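Local coordinates for NADH-rubredoxin oxidoreductase (Clostridium acetobutylicum, PDB 3KLJ), which catalyses the NADH-dependent reduction of rubredoxin, using one bound FAD per subunit, in an electron-transfer chain that scavenges dioxygen, at residues Y180-R188 and I314-N322. Numbering follows the deposited sequence.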
loop_
_atom_site.group_PDB
_atom_site.type_symbol
_atom_site.label_atom_id
_atom_site.label_comp_id
_atom_site.label_asym_id
_atom_site.label_seq_id
_atom_site.Cartn_x
_atom_site.Cartn_y
_atom_site.Cartn_z
ATOM N N TYR A 180 -14.263 4.213 -15.880
ATOM C CA TYR A 180 -13.191 5.167 -15.622
ATOM C C TYR A 180 -12.236 4.653 -14.549
ATOM O O TYR A 180 -12.645 3.875 -13.683
ATOM C CB TYR A 180 -13.771 6.527 -15.196
ATOM C CG TYR A 180 -14.659 6.442 -13.981
ATOM C CD1 TYR A 180 -16.014 6.135 -14.108
ATOM C CD2 TYR A 180 -14.143 6.660 -12.698
ATOM C CE1 TYR A 180 -16.834 6.037 -12.998
ATOM C CE2 TYR A 180 -14.960 6.572 -11.574
ATOM C CZ TYR A 180 -16.306 6.254 -11.736
ATOM O OH TYR A 180 -17.126 6.166 -10.636
ATOM N N PRO A 181 -10.966 5.094 -14.586
ATOM C CA PRO A 181 -10.043 4.548 -13.587
ATOM C C PRO A 181 -10.175 5.262 -12.235
ATOM O O PRO A 181 -10.768 6.352 -12.145
ATOM C CB PRO A 181 -8.675 4.839 -14.201
ATOM C CG PRO A 181 -8.898 6.165 -14.933
ATOM C CD PRO A 181 -10.294 6.044 -15.496
ATOM N N LEU A 182 -9.634 4.623 -11.198
ATOM C CA LEU A 182 -9.438 5.231 -9.882
ATOM C C LEU A 182 -10.758 5.561 -9.185
ATOM O O LEU A 182 -10.901 6.618 -8.566
ATOM C CB LEU A 182 -8.568 6.486 -10.013
ATOM C CG LEU A 182 -7.305 6.522 -9.151
ATOM C CD1 LEU A 182 -6.323 5.498 -9.705
ATOM C CD2 LEU A 182 -6.701 7.931 -9.145
ATOM N N GLU A 183 -11.709 4.635 -9.270
ATOM C CA GLU A 183 -13.080 4.886 -8.821
ATOM C C GLU A 183 -13.225 5.044 -7.305
ATOM O O GLU A 183 -14.282 5.452 -6.818
ATOM C CB GLU A 183 -14.023 3.790 -9.341
ATOM C CG GLU A 183 -14.071 2.537 -8.470
ATOM C CD GLU A 183 -12.961 1.536 -8.766
ATOM O OE1 GLU A 183 -11.981 1.883 -9.471
ATOM O OE2 GLU A 183 -13.086 0.382 -8.290
ATOM N N ARG A 184 -12.172 4.715 -6.562
ATOM C CA ARG A 184 -12.162 4.880 -5.107
ATOM C C ARG A 184 -11.705 6.282 -4.718
ATOM O O ARG A 184 -11.961 6.732 -3.608
ATOM C CB ARG A 184 -11.237 3.860 -4.430
ATOM C CG ARG A 184 -11.444 2.409 -4.849
ATOM C CD ARG A 184 -10.332 1.541 -4.289
ATOM N NE ARG A 184 -10.682 0.967 -2.993
ATOM C CZ ARG A 184 -11.926 0.714 -2.602
ATOM N NH1 ARG A 184 -12.946 0.979 -3.411
ATOM N NH2 ARG A 184 -12.153 0.185 -1.404
ATOM N N GLN A 185 -11.016 6.963 -5.634
ATOM C CA GLN A 185 -10.420 8.274 -5.327
ATOM C C GLN A 185 -11.057 9.423 -6.095
ATOM O O GLN A 185 -10.962 10.580 -5.687
ATOM C CB GLN A 185 -8.909 8.251 -5.600
ATOM C CG GLN A 185 -8.091 7.758 -4.411
ATOM C CD GLN A 185 -7.666 6.319 -4.536
ATOM O OE1 GLN A 185 -7.547 5.780 -5.639
ATOM N NE2 GLN A 185 -7.407 5.689 -3.401
ATOM N N LEU A 186 -11.705 9.086 -7.207
ATOM C CA LEU A 186 -12.250 10.074 -8.131
ATOM C C LEU A 186 -13.719 9.793 -8.423
ATOM O O LEU A 186 -14.142 8.628 -8.433
ATOM C CB LEU A 186 -11.464 10.006 -9.444
ATOM C CG LEU A 186 -10.339 10.990 -9.790
ATOM C CD1 LEU A 186 -9.963 11.968 -8.666
ATOM C CD2 LEU A 186 -9.117 10.298 -10.387
ATOM N N ASP A 187 -14.492 10.845 -8.681
ATOM C CA ASP A 187 -15.815 10.660 -9.297
ATOM C C ASP A 187 -15.642 10.302 -10.772
ATOM O O ASP A 187 -14.507 10.213 -11.265
ATOM C CB ASP A 187 -16.753 11.868 -9.082
ATOM C CG ASP A 187 -16.258 13.166 -9.743
ATOM O OD1 ASP A 187 -17.115 14.042 -9.997
ATOM O OD2 ASP A 187 -15.046 13.331 -10.008
ATOM N N ARG A 188 -16.756 10.084 -11.475
ATOM C CA ARG A 188 -16.688 9.657 -12.865
ATOM C C ARG A 188 -15.939 10.678 -13.717
ATOM O O ARG A 188 -15.027 10.317 -14.468
ATOM C CB ARG A 188 -18.087 9.390 -13.435
ATOM C CG ARG A 188 -18.082 9.037 -14.905
ATOM C CD ARG A 188 -19.506 8.870 -15.452
ATOM N NE ARG A 188 -19.490 8.596 -16.882
ATOM C CZ ARG A 188 -19.499 9.536 -17.825
ATOM N NH1 ARG A 188 -19.516 10.824 -17.486
ATOM N NH2 ARG A 188 -19.487 9.187 -19.112
ATOM N N ILE A 314 -2.450 13.835 -7.900
ATOM C CA ILE A 314 -3.817 13.667 -7.383
ATOM C C ILE A 314 -3.852 13.677 -5.866
ATOM O O ILE A 314 -3.057 13.001 -5.225
ATOM C CB ILE A 314 -4.459 12.340 -7.865
ATOM C CG1 ILE A 314 -4.649 12.360 -9.379
ATOM C CG2 ILE A 314 -5.807 12.100 -7.168
ATOM C CD1 ILE A 314 -4.860 11.009 -9.980
ATOM N N ILE A 315 -4.756 14.453 -5.283
ATOM C CA ILE A 315 -5.078 14.254 -3.875
ATOM C C ILE A 315 -6.580 14.035 -3.709
ATOM O O ILE A 315 -7.399 14.766 -4.280
ATOM C CB ILE A 315 -4.512 15.358 -2.891
ATOM C CG1 ILE A 315 -5.571 16.365 -2.479
ATOM C CG2 ILE A 315 -3.237 16.058 -3.420
ATOM C CD1 ILE A 315 -6.175 16.055 -1.154
ATOM N N SER A 316 -6.922 13.011 -2.939
ATOM C CA SER A 316 -8.307 12.620 -2.741
ATOM C C SER A 316 -8.566 12.470 -1.258
ATOM O O SER A 316 -7.748 11.884 -0.544
ATOM C CB SER A 316 -8.608 11.309 -3.480
ATOM O OG SER A 316 -9.953 10.920 -3.272
ATOM N N CYS A 317 -9.717 12.976 -0.815
ATOM C CA CYS A 317 -10.039 13.009 0.609
ATOM C C CYS A 317 -11.488 12.649 0.893
ATOM O O CYS A 317 -12.401 13.179 0.273
ATOM C CB CYS A 317 -9.731 14.387 1.197
ATOM S SG CYS A 317 -9.938 14.481 2.997
ATOM N N GLY A 318 -11.676 11.750 1.854
ATOM C CA GLY A 318 -13.006 11.333 2.278
ATOM C C GLY A 318 -13.632 10.354 1.312
ATOM O O GLY A 318 -13.046 10.035 0.277
ATOM N N ASP A 319 -14.828 9.885 1.660
ATOM C CA ASP A 319 -15.555 8.890 0.876
ATOM C C ASP A 319 -16.106 9.471 -0.429
ATOM O O ASP A 319 -17.253 9.914 -0.487
ATOM C CB ASP A 319 -16.682 8.279 1.728
ATOM C CG ASP A 319 -17.527 7.269 0.962
ATOM O OD1 ASP A 319 -16.961 6.443 0.210
ATOM O OD2 ASP A 319 -18.767 7.295 1.124
ATOM N N ILE A 320 -15.272 9.468 -1.469
ATOM C CA ILE A 320 -15.675 9.922 -2.806
ATOM C C ILE A 320 -16.602 8.911 -3.493
ATOM O O ILE A 320 -17.616 9.291 -4.085
ATOM C CB ILE A 320 -14.446 10.202 -3.726
ATOM C CG1 ILE A 320 -13.570 11.334 -3.175
ATOM C CG2 ILE A 320 -14.886 10.537 -5.145
ATOM C CD1 ILE A 320 -14.083 12.753 -3.459
ATOM N N GLU A 321 -16.260 7.628 -3.410
ATOM C CA GLU A 321 -16.942 6.598 -4.207
ATOM C C GLU A 321 -18.455 6.486 -3.964
ATOM O O GLU A 321 -19.234 6.398 -4.919
ATOM C CB GLU A 321 -16.270 5.233 -4.032
ATOM C CG GLU A 321 -16.773 4.174 -5.011
ATOM C CD GLU A 321 -16.122 2.814 -4.820
ATOM O OE1 GLU A 321 -16.284 1.960 -5.718
ATOM O OE2 GLU A 321 -15.455 2.595 -3.784
ATOM N N ASN A 322 -18.868 6.485 -2.699
ATOM C CA ASN A 322 -20.282 6.303 -2.360
ATOM C C ASN A 322 -20.911 7.531 -1.695
ATOM O O ASN A 322 -21.924 7.424 -0.999
ATOM C CB ASN A 322 -20.464 5.070 -1.467
ATOM C CG ASN A 322 -19.922 3.800 -2.097
ATOM O OD1 ASN A 322 -19.259 3.006 -1.430
ATOM N ND2 ASN A 322 -20.206 3.598 -3.386
HETATM O O HOH W 1 -13.973 6.892 -2.123
#
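Ser316 OG donates to the backbone O of Gln185 over 2.6 Å, lying in the carbonyl plane on a lone pair with a C=O...donor angle of 117°. In this glutathione reductase-type fold, the bond joins a loop of the NADH-binding domain, leading from strand 172-175 of its parallel sheet to helix 188-199, to strand 312-317 in the antiparallel sheet of the C-terminal domain. Ser316 CB points at the loop and OG stands anti to the backbone N (chi1 179°), which places the hydroxyl within reach of that carbonyl. A water makes a second link, donating to Arg184 O at 2.5 Å and accepting from Glu321 N at 2.7 Å.

Beyond it, one of two Arg184 conformers forms a salt bridge, NH1 to Glu321 OE2, at 3.0 Å, its permanence uncertain. The guanidinium and carboxylate planes stand 86° apart, and NH1 alone of the guanidinium nitrogens engages. The extended Glu321 chain lays CG 3.3 Å from Glu183 O; the neighbouring Glu183 carboxylate is a like charge, probably offset in part by Arg184.

Asp187, N-cap of helix 188-199, hydrogen-bonds Gly190 N and Tyr337 OH through OD2 and forms a salt bridge with Arg330 through OD1, adding ties to the C-terminal sheet. Apolar groups flank these bonds: Ile320 CG2 sits 3.6 Å from Asp187 N, and Leu182 and Ile314 meet tip to tip, CD2 to CD1, at 3.7 Å.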